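Local atomic coordinates of F5/8 type C domain protein (Clostridium perfringens, PDB entry 7JRM), a protein that probably binds carbohydrate through a CBM51-type module, as part of the ZmpB O-glycopeptidase that recognises and hydrolyses mucin glycoproteins. Residues A[90-95]-A[135-140]; A[129-134]-A[213-218]; A[148-153]-A[188-193]; A[164-169]-A[202-207]. One frame throughout, in Å; residues are numbered along the deposited sequence.

Contact 1 of 4, residues A[90-95]-A[135-140]; sequences NWKSAT and EIVYNS
Lys92 and Ser93 both face Val137, forming a classic beta bulge where the short outer strand 93-95 meets strand 134-139, in one of the two antiparallel sheets of the NPCBM beta-sandwich. Lys92 N donates to Val137 O at 2.8 Å, and Val137 N returns a nearly straight bond to Ser93 O.

Just before the bulge, the bump is Trp91 CB. It settles into the hollow between the Tyr138 ring and Ile136 CG2, standing over the ring face 3.8 Å from the Tyr138 centroid in a CH-pi contact. Trp91 CG lies between its own N and carbonyl carbon (chi1 56°), which lays the indole forward along its own chain, over Ala94. The small methyl of Ala94 fits under one indole face, and Tyr138 OH meets the edge at Trp91 CE3, 3.4 Å away. Lys103 makes a cation-pi contact with the same indole.

On the other face, that of Ser93 and Val137, the aliphatic part of Lys92 lies along Val137, with CD 4.1 Å from Val137 CG1, while its amine continues to a salt bridge with Glu199. Ser93, short and polar, rests OG against Val137 CB and shares a water with Glu135 O.

At the far end Thr95 OG1, set between its own N and carbonyl carbon (chi1 69°), accepts a bent bond from Glu135 N at 2.8 Å, beside the weak one to Thr95 O.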
loop_
_atom_site.group_PDB
_atom_site.type_symbol
_atom_site.label_atom_id
_atom_site.label_comp_id
_atom_site.label_asym_id
_atom_site.label_seq_id
_atom_site.Cartn_x
_atom_site.Cartn_y
_atom_site.Cartn_z
ATOM N N ASN A 90 27.975 -14.773 20.014
ATOM C CA ASN A 90 29.121 -15.204 20.801
ATOM C C ASN A 90 30.265 -15.556 19.863
ATOM O O ASN A 90 30.080 -16.328 18.916
ATOM C CB ASN A 90 28.766 -16.404 21.681
ATOM C CG ASN A 90 27.806 -16.046 22.798
ATOM O OD1 ASN A 90 28.052 -15.119 23.569
ATOM N ND2 ASN A 90 26.702 -16.780 22.890
ATOM N N TRP A 91 31.440 -14.990 20.122
ATOM C CA TRP A 91 32.605 -15.297 19.309
ATOM C C TRP A 91 33.146 -16.678 19.656
ATOM O O TRP A 91 32.984 -17.170 20.777
ATOM C CB TRP A 91 33.697 -14.238 19.495
ATOM C CG TRP A 91 34.140 -14.025 20.919
ATOM C CD1 TRP A 91 34.790 -14.919 21.722
ATOM C CD2 TRP A 91 33.986 -12.830 21.696
ATOM N NE1 TRP A 91 35.037 -14.360 22.952
ATOM C CE2 TRP A 91 34.555 -13.079 22.962
ATOM C CE3 TRP A 91 33.417 -11.578 21.448
ATOM C CZ2 TRP A 91 34.572 -12.120 23.974
ATOM C CZ3 TRP A 91 33.434 -10.628 22.454
ATOM C CH2 TRP A 91 34.008 -10.905 23.701
ATOM N N LYS A 92 33.784 -17.312 18.671
ATOM C CA LYS A 92 34.423 -18.598 18.922
ATOM C C LYS A 92 35.698 -18.433 19.738
ATOM O O LYS A 92 36.037 -19.307 20.543
ATOM C CB LYS A 92 34.726 -19.306 17.602
ATOM C CG LYS A 92 33.523 -19.467 16.690
ATOM C CD LYS A 92 33.909 -20.169 15.398
ATOM C CE LYS A 92 33.659 -21.664 15.486
ATOM N NZ LYS A 92 34.666 -22.441 14.711
ATOM N N SER A 93 36.407 -17.324 19.545
ATOM C CA SER A 93 37.638 -17.042 20.269
ATOM C C SER A 93 37.935 -15.557 20.147
ATOM O O SER A 93 37.503 -14.901 19.194
ATOM C CB SER A 93 38.812 -17.869 19.734
ATOM O OG SER A 93 39.109 -17.516 18.394
ATOM N N ALA A 94 38.674 -15.034 21.122
ATOM C CA ALA A 94 39.007 -13.616 21.136
ATOM C C ALA A 94 40.330 -13.410 21.854
ATOM O O ALA A 94 40.493 -13.846 22.997
ATOM C CB ALA A 94 37.905 -12.796 21.815
ATOM N N THR A 95 41.266 -12.751 21.178
ATOM C CA THR A 95 42.517 -12.318 21.778
ATOM C C THR A 95 42.566 -10.796 21.773
ATOM O O THR A 95 41.922 -10.143 20.946
ATOM C CB THR A 95 43.734 -12.882 21.033
ATOM O OG1 THR A 95 43.830 -12.274 19.739
ATOM C CG2 THR A 95 43.608 -14.389 20.873
ATOM N N GLU A 135 42.630 -10.693 17.753
ATOM C CA GLU A 135 42.077 -11.627 16.775
ATOM C C GLU A 135 40.773 -12.170 17.342
ATOM O O GLU A 135 40.784 -12.882 18.352
ATOM C CB GLU A 135 43.053 -12.764 16.471
ATOM C CG GLU A 135 44.181 -12.391 15.526
ATOM C CD GLU A 135 44.976 -13.599 15.070
ATOM O OE1 GLU A 135 44.587 -14.734 15.418
ATOM O OE2 GLU A 135 45.990 -13.415 14.364
ATOM N N ILE A 136 39.656 -11.833 16.704
ATOM C CA ILE A 136 38.334 -12.262 17.146
ATOM C C ILE A 136 37.693 -13.048 16.012
ATOM O O ILE A 136 37.576 -12.545 14.888
ATOM C CB ILE A 136 37.455 -11.072 17.560
ATOM C CG1 ILE A 136 38.200 -10.184 18.559
ATOM C CG2 ILE A 136 36.149 -11.561 18.162
ATOM C CD1 ILE A 136 37.409 -8.976 19.015
ATOM N N VAL A 137 37.280 -14.278 16.307
ATOM C CA VAL A 137 36.735 -15.198 15.315
ATOM C C VAL A 137 35.260 -15.423 15.616
ATOM O O VAL A 137 34.883 -15.654 16.772
ATOM C CB VAL A 137 37.504 -16.531 15.304
ATOM C CG1 VAL A 137 36.882 -17.502 14.311
ATOM C CG2 VAL A 137 38.971 -16.293 14.978
ATOM N N TYR A 138 34.429 -15.359 14.577
ATOM C CA TYR A 138 33.000 -15.598 14.687
ATOM C C TYR A 138 32.579 -16.701 13.726
ATOM O O TYR A 138 33.192 -16.897 12.671
ATOM C CB TYR A 138 32.191 -14.331 14.379
ATOM C CG TYR A 138 32.120 -13.335 15.513
ATOM C CD1 TYR A 138 33.054 -12.316 15.625
ATOM C CD2 TYR A 138 31.112 -13.409 16.464
ATOM C CE1 TYR A 138 32.991 -11.400 16.654
ATOM C CE2 TYR A 138 31.039 -12.497 17.500
ATOM C CZ TYR A 138 31.983 -11.495 17.589
ATOM O OH TYR A 138 31.917 -10.585 18.618
ATOM N N ASN A 139 31.525 -17.420 14.101
ATOM C CA ASN A 139 30.877 -18.344 13.179
ATOM C C ASN A 139 30.124 -17.538 12.128
ATOM O O ASN A 139 29.243 -16.741 12.463
ATOM C CB ASN A 139 29.930 -19.273 13.938
ATOM C CG ASN A 139 29.305 -20.340 13.049
ATOM O OD1 ASN A 139 28.719 -20.042 12.007
ATOM N ND2 ASN A 139 29.425 -21.596 13.465
ATOM N N SER A 140 30.472 -17.739 10.856
ATOM C CA SER A 140 29.879 -16.987 9.756
ATOM C C SER A 140 29.026 -17.862 8.844
ATOM O O SER A 140 28.720 -17.460 7.717
ATOM C CB SER A 140 30.970 -16.284 8.948
ATOM O OG SER A 140 31.891 -17.218 8.414
HETATM O O HOH W 1 30.908 -17.151 16.725
HETATM O O HOH W 2 40.764 -15.491 18.308
#

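Contact 2 of 4, residues A[129-134]-A[213-218]; sequences GTHSYS and WDHADW. With CA (calcium ion), chain B.
A chi1 of -165° turns the imidazole of His131 across to the backbone of Asp214, while chi1 of -83° sets the Asp214 carboxylate beside its own N, facing Ser132. Asp214 is the centre of an inverse gamma turn, and its carbonyl oxygen stands 3.3 Å above the plane of the His131 ring, over the ring centre. A bond from His131 ND1 to Ser132 O (2.7 Å), lying in the ring plane, fixes the rotation of the imidazole. The His131 and His215 rings meet rim to rim, with planes at 61°, and one water lies near both NE2 atoms.

These groups sit at the end of the antiparallel pairing of strands 127-131 and 215-224, in one sheet of the beta-sandwich. Thr130 and Ala216 form a hydrogen-bonded pair, and the methyl of Thr130 touches the indole edge of Trp218, CG2 to NE1 3.8 Å. A second water joins that NE1 to Ser134 OG.

Both Asp214 oxygens bind the calcium ion, OD2 more closely at 2.5 Å; Ser163, Val206, Asp208 and Gly210 supply other ligands. Ser132 OG donates to the anti lone pair of Asp214 OD2 at 2.8 Å. Ser132 is thus a second-shell residue that probably helps to position the carboxylate and to spread its negative charge.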
loop_
_atom_site.group_PDB
_atom_site.type_symbol
_atom_site.label_atom_id
_atom_site.label_comp_id
_atom_site.label_asym_id
_atom_site.label_seq_id
_atom_site.Cartn_x
_atom_site.Cartn_y
_atom_site.Cartn_z
ATOM N N GLY A 129 34.483 -3.468 21.105
ATOM C CA GLY A 129 35.629 -2.691 21.514
ATOM C C GLY A 129 36.773 -3.603 21.906
ATOM O O GLY A 129 36.639 -4.428 22.810
ATOM N N THR A 130 37.901 -3.453 21.214
ATOM C CA THR A 130 39.047 -4.327 21.425
ATOM C C THR A 130 40.313 -3.476 21.456
ATOM O O THR A 130 40.260 -2.245 21.535
ATOM C CB THR A 130 39.101 -5.421 20.347
ATOM O OG1 THR A 130 40.075 -6.407 20.713
ATOM C CG2 THR A 130 39.457 -4.829 18.988
ATOM N N HIS A 131 41.461 -4.149 21.392
ATOM C CA HIS A 131 42.756 -3.502 21.555
ATOM C C HIS A 131 43.803 -4.346 20.844
ATOM O O HIS A 131 43.859 -5.561 21.049
ATOM C CB HIS A 131 43.094 -3.353 23.044
ATOM C CG HIS A 131 44.215 -2.403 23.328
ATOM N ND1 HIS A 131 45.494 -2.596 22.854
ATOM C CD2 HIS A 131 44.253 -1.263 24.060
ATOM C CE1 HIS A 131 46.269 -1.611 23.272
ATOM N NE2 HIS A 131 45.540 -0.789 24.004
ATOM N N SER A 132 44.614 -3.706 20.005
ATOM C CA SER A 132 45.681 -4.420 19.316
ATOM C C SER A 132 46.705 -4.931 20.323
ATOM O O SER A 132 46.947 -4.309 21.360
ATOM C CB SER A 132 46.356 -3.507 18.290
ATOM O OG SER A 132 47.465 -2.836 18.860
ATOM N N TYR A 133 47.291 -6.094 20.035
ATOM C CA TYR A 133 46.935 -6.931 18.892
ATOM C C TYR A 133 45.725 -7.788 19.248
ATOM O O TYR A 133 45.633 -8.303 20.360
ATOM C CB TYR A 133 48.123 -7.810 18.486
ATOM C CG TYR A 133 47.883 -8.688 17.279
ATOM C CD1 TYR A 133 47.473 -10.007 17.425
ATOM C CD2 TYR A 133 48.080 -8.202 15.993
ATOM C CE1 TYR A 133 47.257 -10.816 16.325
ATOM C CE2 TYR A 133 47.867 -9.003 14.886
ATOM C CZ TYR A 133 47.455 -10.309 15.058
ATOM O OH TYR A 133 47.241 -11.110 13.960
ATOM N N SER A 134 44.794 -7.939 18.306
ATOM C CA SER A 134 43.539 -8.617 18.588
ATOM C C SER A 134 43.136 -9.505 17.422
ATOM O O SER A 134 43.277 -9.122 16.256
ATOM C CB SER A 134 42.419 -7.610 18.877
ATOM O OG SER A 134 41.193 -8.275 19.128
ATOM N N TRP A 213 48.248 2.448 23.441
ATOM C CA TRP A 213 47.001 3.209 23.335
ATOM C C TRP A 213 46.223 2.859 22.069
ATOM O O TRP A 213 45.563 3.714 21.475
ATOM C CB TRP A 213 47.266 4.715 23.406
ATOM C CG TRP A 213 47.958 5.129 24.667
ATOM C CD1 TRP A 213 49.193 5.699 24.774
ATOM C CD2 TRP A 213 47.457 5.005 26.004
ATOM N NE1 TRP A 213 49.493 5.938 26.094
ATOM C CE2 TRP A 213 48.442 5.520 26.869
ATOM C CE3 TRP A 213 46.270 4.509 26.553
ATOM C CZ2 TRP A 213 48.278 5.553 28.253
ATOM C CZ3 TRP A 213 46.109 4.542 27.925
ATOM C CH2 TRP A 213 47.106 5.061 28.760
ATOM N N ASP A 214 46.286 1.594 21.658
ATOM C CA ASP A 214 45.624 1.138 20.437
ATOM C C ASP A 214 44.201 0.659 20.736
ATOM O O ASP A 214 43.855 -0.511 20.578
ATOM C CB ASP A 214 46.448 0.043 19.772
ATOM C CG ASP A 214 47.572 0.594 18.917
ATOM O OD1 ASP A 214 47.701 1.835 18.823
ATOM O OD2 ASP A 214 48.323 -0.214 18.333
ATOM N N HIS A 215 43.369 1.599 21.174
ATOM C CA HIS A 215 41.954 1.323 21.389
ATOM C C HIS A 215 41.243 1.330 20.042
ATOM O O HIS A 215 41.192 2.365 19.369
ATOM C CB HIS A 215 41.337 2.355 22.330
ATOM C CG HIS A 215 41.875 2.304 23.727
ATOM N ND1 HIS A 215 41.186 2.815 24.807
ATOM C CD2 HIS A 215 43.034 1.809 24.221
ATOM C CE1 HIS A 215 41.896 2.633 25.905
ATOM N NE2 HIS A 215 43.023 2.026 25.578
ATOM N N ALA A 216 40.703 0.179 19.642
ATOM C CA ALA A 216 40.084 0.021 18.335
ATOM C C ALA A 216 38.665 -0.503 18.487
ATOM O O ALA A 216 38.386 -1.322 19.368
ATOM C CB ALA A 216 40.896 -0.928 17.448
ATOM N N ASP A 217 37.771 -0.032 17.619
ATOM C CA ASP A 217 36.369 -0.419 17.644
ATOM C C ASP A 217 35.960 -1.037 16.315
ATOM O O ASP A 217 36.299 -0.519 15.247
ATOM C CB ASP A 217 35.455 0.778 17.927
ATOM C CG ASP A 217 35.741 1.434 19.254
ATOM O OD1 ASP A 217 36.142 0.725 20.200
ATOM O OD2 ASP A 217 35.549 2.662 19.349
ATOM N N TRP A 218 35.226 -2.146 16.394
ATOM C CA TRP A 218 34.446 -2.650 15.268
ATOM C C TRP A 218 33.026 -2.125 15.461
ATOM O O TRP A 218 32.147 -2.797 16.000
ATOM C CB TRP A 218 34.493 -4.175 15.201
ATOM C CG TRP A 218 35.877 -4.739 15.081
ATOM C CD1 TRP A 218 36.709 -5.091 16.102
ATOM C CD2 TRP A 218 36.586 -5.023 13.869
ATOM N NE1 TRP A 218 37.895 -5.574 15.602
ATOM C CE2 TRP A 218 37.845 -5.542 14.234
ATOM C CE3 TRP A 218 36.280 -4.887 12.511
ATOM C CZ2 TRP A 218 38.797 -5.922 13.289
ATOM C CZ3 TRP A 218 37.227 -5.267 11.576
ATOM C CH2 TRP A 218 38.469 -5.779 11.969
HETATM CA CA CA B . 50.018 1.225 17.293
HETATM O O HOH W 3 46.051 1.316 26.480
HETATM O O HOH W 4 39.849 -7.817 16.615
HETATM O O HOH W 5 50.562 2.748 19.081
#

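Contact 3 of 4, residues A[148-153]-A[188-193]; sequences TWVGID and KRLVVD
In the other antiparallel sheet of the beta-sandwich, strands 145-152 and 188-193 pair through Thr148 with Leu190, Trp149 with Arg189, and Val150 with Lys188. Four backbone hydrogen bonds join the first and last of these pairs, two to each. The strand directions differ by 141°, a strong twist; strand 188-193 begins opposite Val150, so Gly151 and Asp153 bond instead to strand 215-224.

On one face, Trp149 offers a flat surface for the straight chain of Arg189. Arg189 CB lies over the six-membered ring, 3.9 Å from the centroid of that ring of Trp149, in a CH-pi contact, and CD follows near the far rim at CZ2. With CG pointing away from the backbone N, beside the carbonyl carbon (chi1 -170°), the extended arginine crosses the indole and carries its guanidinium onward to a salt bridge with Asp147 and a hydrogen bond to Ala15 O. It therefore links this sheet to strand 14-16 of the preceding sheet. A long side chain that is greasy along its length and charged at its end suits this half-exposed place.

On the opposite face Thr148, Val150 and Leu190 turn to the sandwich interior, while Lys188, at the margin, leads its amine away. Thr148 CG2 rests 3.9 Å from Leu190 CB, the two side chains pointing the same way. Thr148 OG1 donates to Trp149 O. Val150 and Leu190 cross at about a right angle, with Val150 CG1 4.1 Å from Leu190 CD1.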
loop_
_atom_site.group_PDB
_atom_site.type_symbol
_atom_site.label_atom_id
_atom_site.label_comp_id
_atom_site.label_asym_id
_atom_site.label_seq_id
_atom_site.Cartn_x
_atom_site.Cartn_y
_atom_site.Cartn_z
ATOM N N THR A 148 30.822 -3.184 8.737
ATOM C CA THR A 148 31.326 -2.622 9.982
ATOM C C THR A 148 31.970 -1.266 9.725
ATOM O O THR A 148 32.444 -0.985 8.622
ATOM C CB THR A 148 32.341 -3.559 10.650
ATOM O OG1 THR A 148 32.696 -3.045 11.940
ATOM C CG2 THR A 148 33.600 -3.682 9.800
ATOM N N TRP A 149 31.964 -0.432 10.761
ATOM C CA TRP A 149 32.802 0.753 10.838
ATOM C C TRP A 149 34.011 0.442 11.712
ATOM O O TRP A 149 33.917 -0.320 12.677
ATOM C CB TRP A 149 32.038 1.945 11.422
ATOM C CG TRP A 149 30.965 2.506 10.534
ATOM C CD1 TRP A 149 29.618 2.343 10.676
ATOM C CD2 TRP A 149 31.148 3.340 9.382
ATOM N NE1 TRP A 149 28.951 3.015 9.680
ATOM C CE2 TRP A 149 29.868 3.636 8.873
ATOM C CE3 TRP A 149 32.270 3.860 8.729
ATOM C CZ2 TRP A 149 29.678 4.427 7.742
ATOM C CZ3 TRP A 149 32.079 4.647 7.606
ATOM C CH2 TRP A 149 30.794 4.923 7.124
ATOM N N VAL A 150 35.154 1.032 11.366
ATOM C CA VAL A 150 36.388 0.808 12.108
ATOM C C VAL A 150 37.084 2.140 12.345
ATOM O O VAL A 150 36.907 3.100 11.587
ATOM C CB VAL A 150 37.335 -0.175 11.384
ATOM C CG1 VAL A 150 36.730 -1.571 11.349
ATOM C CG2 VAL A 150 37.648 0.319 9.980
ATOM N N GLY A 151 37.879 2.192 13.404
ATOM C CA GLY A 151 38.614 3.397 13.725
ATOM C C GLY A 151 39.177 3.330 15.127
ATOM O O GLY A 151 38.930 2.385 15.883
ATOM N N ILE A 152 39.949 4.360 15.457
ATOM C CA ILE A 152 40.518 4.498 16.792
ATOM C C ILE A 152 39.454 5.059 17.724
ATOM O O ILE A 152 38.804 6.065 17.409
ATOM C CB ILE A 152 41.764 5.398 16.760
ATOM C CG1 ILE A 152 42.879 4.746 15.938
ATOM C CG2 ILE A 152 42.245 5.702 18.172
ATOM C CD1 ILE A 152 43.678 3.712 16.699
ATOM N N ASP A 153 39.264 4.408 18.871
ATOM C CA ASP A 153 38.280 4.876 19.839
ATOM C C ASP A 153 38.661 6.259 20.353
ATOM O O ASP A 153 39.841 6.573 20.530
ATOM C CB ASP A 153 38.165 3.889 21.001
ATOM C CG ASP A 153 37.042 4.242 21.958
ATOM O OD1 ASP A 153 35.863 4.087 21.585
ATOM O OD2 ASP A 153 37.340 4.674 23.091
ATOM N N LYS A 188 36.367 4.359 8.878
ATOM C CA LYS A 188 36.316 3.697 7.584
ATOM C C LYS A 188 35.315 2.550 7.623
ATOM O O LYS A 188 35.103 1.924 8.665
ATOM C CB LYS A 188 37.697 3.170 7.179
ATOM C CG LYS A 188 38.682 4.252 6.761
ATOM C CD LYS A 188 40.062 3.666 6.501
ATOM C CE LYS A 188 41.098 4.758 6.286
ATOM N NZ LYS A 188 40.768 5.620 5.116
ATOM N N ARG A 189 34.701 2.281 6.475
ATOM C CA ARG A 189 33.705 1.228 6.347
ATOM C C ARG A 189 34.303 0.026 5.630
ATOM O O ARG A 189 35.069 0.177 4.674
ATOM C CB ARG A 189 32.475 1.729 5.586
ATOM C CG ARG A 189 31.289 0.778 5.623
ATOM C CD ARG A 189 30.058 1.408 4.991
ATOM N NE ARG A 189 28.875 0.565 5.131
ATOM C CZ ARG A 189 27.779 0.683 4.387
ATOM N NH1 ARG A 189 27.711 1.614 3.445
ATOM N NH2 ARG A 189 26.750 -0.130 4.586
ATOM N N LEU A 190 33.951 -1.169 6.100
ATOM C CA LEU A 190 34.394 -2.419 5.495
ATOM C C LEU A 190 33.174 -3.288 5.228
ATOM O O LEU A 190 32.449 -3.646 6.162
ATOM C CB LEU A 190 35.390 -3.155 6.397
ATOM C CG LEU A 190 36.700 -2.432 6.719
ATOM C CD1 LEU A 190 37.550 -3.260 7.671
ATOM C CD2 LEU A 190 37.472 -2.113 5.446
ATOM N N VAL A 191 32.949 -3.620 3.960
ATOM C CA VAL A 191 31.839 -4.469 3.538
ATOM C C VAL A 191 32.442 -5.677 2.837
ATOM O O VAL A 191 33.004 -5.548 1.740
ATOM C CB VAL A 191 30.859 -3.725 2.621
ATOM C CG1 VAL A 191 29.681 -4.619 2.270
ATOM C CG2 VAL A 191 30.380 -2.443 3.286
ATOM N N VAL A 192 32.327 -6.848 3.459
ATOM C CA VAL A 192 33.033 -8.048 3.024
ATOM C C VAL A 192 32.022 -9.122 2.648
ATOM O O VAL A 192 31.069 -9.377 3.394
ATOM C CB VAL A 192 33.990 -8.566 4.113
ATOM C CG1 VAL A 192 34.824 -9.724 3.581
ATOM C CG2 VAL A 192 34.883 -7.442 4.612
ATOM N N ASP A 193 32.239 -9.751 1.495
ATOM C CA ASP A 193 31.464 -10.918 1.095
ATOM C C ASP A 193 31.902 -12.120 1.925
ATOM O O ASP A 193 33.080 -12.488 1.915
ATOM C CB ASP A 193 31.664 -11.186 -0.396
ATOM C CG ASP A 193 30.680 -12.202 -0.955
ATOM O OD1 ASP A 193 30.040 -12.929 -0.167
ATOM O OD2 ASP A 193 30.551 -12.276 -2.195
#

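Contact 4 of 4, residues A[164-169]-A[202-207]; sequences VKFKVY and LVVDVA. With CA (calcium ion), chain B.
Phe166 and Val168 meet Val204 and Leu202 on the inner face of two neighbouring antiparallel strands, 163-170 and 199-205, of the beta-sandwich, with Val164 packing against Val204 at the end. This is the closely packed, buried side. Val204 holds two neighbours, its CG1 3.7 Å from Val164 CB and its CG2 3.9 Å from Phe166 CD2. Val168 CG2 touches Leu202 CD2 farther along. Beta-branched residues suit extended strands, and the broad Phe166 ring reaches across to Trp218 of the facing sheet in an edge-to-face contact. Between the strands, Lys167 and Val203 exchange two backbone bonds of 2.8 Å each, Lys167 N to Val203 O and Val203 N to Lys167 O.

The outer face is more open and mixes polar with apolar groups. Tyr169 leans against Val203, CE2 3.6 Å from Val203 CG2, and also makes a cation-pi contact with Lys201. Lys165 NZ shares a water with Ala207 N, the latter bond being weak.

Lys167 runs out extended beyond CG, so that NZ arrives at the anti lone pair of Asp205 OD2, a salt bridge of 2.9 Å. The other oxygen, OD1, accepts from Val206 N. Bound at both oxygens, the Asp205 carboxylate probably steadies the turn out of the strand, where Val206 O binds the calcium ion at 2.4 Å, and with it this metal ligand.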
loop_
_atom_site.group_PDB
_atom_site.type_symbol
_atom_site.label_atom_id
_atom_site.label_comp_id
_atom_site.label_asym_id
_atom_site.label_seq_id
_atom_site.Cartn_x
_atom_site.Cartn_y
_atom_site.Cartn_z
ATOM N N VAL A 164 46.495 1.765 14.374
ATOM C CA VAL A 164 46.161 0.366 14.143
ATOM C C VAL A 164 45.907 0.150 12.656
ATOM O O VAL A 164 45.898 1.089 11.857
ATOM C CB VAL A 164 44.934 -0.091 14.962
ATOM C CG1 VAL A 164 45.226 -0.040 16.451
ATOM C CG2 VAL A 164 43.724 0.756 14.619
ATOM N N LYS A 165 45.703 -1.112 12.290
ATOM C CA LYS A 165 45.245 -1.485 10.961
ATOM C C LYS A 165 44.232 -2.607 11.108
ATOM O O LYS A 165 44.506 -3.610 11.774
ATOM C CB LYS A 165 46.404 -1.931 10.062
ATOM C CG LYS A 165 45.986 -2.224 8.629
ATOM C CD LYS A 165 47.068 -2.972 7.867
ATOM C CE LYS A 165 48.432 -2.334 8.068
ATOM N NZ LYS A 165 49.498 -3.359 8.234
ATOM N N PHE A 166 43.064 -2.434 10.498
ATOM C CA PHE A 166 42.007 -3.429 10.575
ATOM C C PHE A 166 42.092 -4.372 9.384
ATOM O O PHE A 166 42.289 -3.939 8.246
ATOM C CB PHE A 166 40.633 -2.760 10.613
ATOM C CG PHE A 166 40.415 -1.896 11.821
ATOM C CD1 PHE A 166 40.854 -0.584 11.836
ATOM C CD2 PHE A 166 39.771 -2.396 12.941
ATOM C CE1 PHE A 166 40.654 0.214 12.943
ATOM C CE2 PHE A 166 39.568 -1.600 14.050
ATOM C CZ PHE A 166 40.012 -0.293 14.051
ATOM N N LYS A 167 41.950 -5.666 9.658
ATOM C CA LYS A 167 41.973 -6.694 8.630
ATOM C C LYS A 167 40.841 -7.676 8.882
ATOM O O LYS A 167 40.496 -7.968 10.030
ATOM C CB LYS A 167 43.316 -7.439 8.604
ATOM C CG LYS A 167 44.526 -6.535 8.431
ATOM C CD LYS A 167 45.819 -7.331 8.436
ATOM C CE LYS A 167 46.991 -6.472 8.885
ATOM N NZ LYS A 167 48.237 -7.270 9.046
ATOM N N VAL A 168 40.262 -8.182 7.797
ATOM C CA VAL A 168 39.152 -9.128 7.861
ATOM C C VAL A 168 39.541 -10.368 7.069
ATOM O O VAL A 168 39.809 -10.286 5.864
ATOM C CB VAL A 168 37.848 -8.521 7.321
ATOM C CG1 VAL A 168 36.782 -9.598 7.184
ATOM C CG2 VAL A 168 37.368 -7.403 8.233
ATOM N N TYR A 169 39.575 -11.511 7.747
ATOM C CA TYR A 169 39.886 -12.790 7.129
ATOM C C TYR A 169 38.620 -13.630 7.036
ATOM O O TYR A 169 37.829 -13.683 7.982
ATOM C CB TYR A 169 40.956 -13.541 7.926
ATOM C CG TYR A 169 42.313 -12.872 7.913
ATOM C CD1 TYR A 169 43.312 -13.302 7.050
ATOM C CD2 TYR A 169 42.596 -11.811 8.765
ATOM C CE1 TYR A 169 44.554 -12.695 7.034
ATOM C CE2 TYR A 169 43.835 -11.197 8.755
ATOM C CZ TYR A 169 44.810 -11.643 7.889
ATOM O OH TYR A 169 46.045 -11.035 7.877
ATOM N N LEU A 202 38.394 -11.142 12.694
ATOM C CA LEU A 202 38.580 -9.698 12.756
ATOM C C LEU A 202 39.910 -9.404 13.439
ATOM O O LEU A 202 40.095 -9.739 14.614
ATOM C CB LEU A 202 37.423 -9.039 13.504
ATOM C CG LEU A 202 36.019 -9.418 13.025
ATOM C CD1 LEU A 202 34.966 -8.657 13.812
ATOM C CD2 LEU A 202 35.869 -9.163 11.532
ATOM N N VAL A 203 40.828 -8.777 12.708
ATOM C CA VAL A 203 42.203 -8.588 13.155
ATOM C C VAL A 203 42.492 -7.098 13.267
ATOM O O VAL A 203 42.213 -6.332 12.336
ATOM C CB VAL A 203 43.203 -9.269 12.202
ATOM C CG1 VAL A 203 44.632 -8.906 12.580
ATOM C CG2 VAL A 203 43.007 -10.777 12.224
ATOM N N VAL A 204 43.055 -6.695 14.402
ATOM C CA VAL A 204 43.505 -5.328 14.637
ATOM C C VAL A 204 45.011 -5.399 14.857
ATOM O O VAL A 204 45.471 -5.812 15.929
ATOM C CB VAL A 204 42.798 -4.679 15.833
ATOM C CG1 VAL A 204 43.297 -3.256 16.035
ATOM C CG2 VAL A 204 41.290 -4.702 15.638
ATOM N N ASP A 205 45.785 -5.003 13.853
ATOM C CA ASP A 205 47.235 -5.031 13.962
ATOM C C ASP A 205 47.749 -3.756 14.629
ATOM O O ASP A 205 47.019 -2.782 14.823
ATOM C CB ASP A 205 47.879 -5.222 12.590
ATOM C CG ASP A 205 49.117 -6.096 12.648
ATOM O OD1 ASP A 205 49.786 -6.107 13.703
ATOM O OD2 ASP A 205 49.419 -6.774 11.644
ATOM N N VAL A 206 49.038 -3.772 14.975
ATOM C CA VAL A 206 49.598 -2.738 15.839
ATOM C C VAL A 206 50.151 -1.530 15.089
ATOM O O VAL A 206 50.383 -0.486 15.716
ATOM C CB VAL A 206 50.703 -3.329 16.733
ATOM C CG1 VAL A 206 50.142 -4.453 17.591
ATOM C CG2 VAL A 206 51.862 -3.829 15.884
ATOM N N ALA A 207 50.371 -1.637 13.778
ATOM C CA ALA A 207 50.939 -0.553 12.958
ATOM C C ALA A 207 52.261 -0.129 13.597
ATOM O O ALA A 207 53.102 -0.994 13.880
ATOM C CB ALA A 207 49.905 0.552 12.785
HETATM CA CA CA B . 50.018 1.225 17.293
HETATM O O HOH W 6 50.155 -3.165 11.085
HETATM O O HOH W 5 50.562 2.748 19.081
#

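In the fold
From the N terminus, contact 1 opens at 90-95 and contact 2 at 129-134; contact 1 closes immediately afterwards at 135-140, so the two cross, and Thr95 O meets Ser134 OG where they touch. Contact 3 then opens at 148-153 and contact 4 at 164-169, before they close in the same order at 188-193 and 202-207, crossing in turn. Both lie inside the long loop that contact 2 closes at 213-218. Contacts 1 and 4 belong to one sheet of the sandwich, contacts 2 and 3 to the other; Phe166 against Val150 and Trp218 against Leu202 bring the sheets together, and the calcium ion joins contacts 2 and 4.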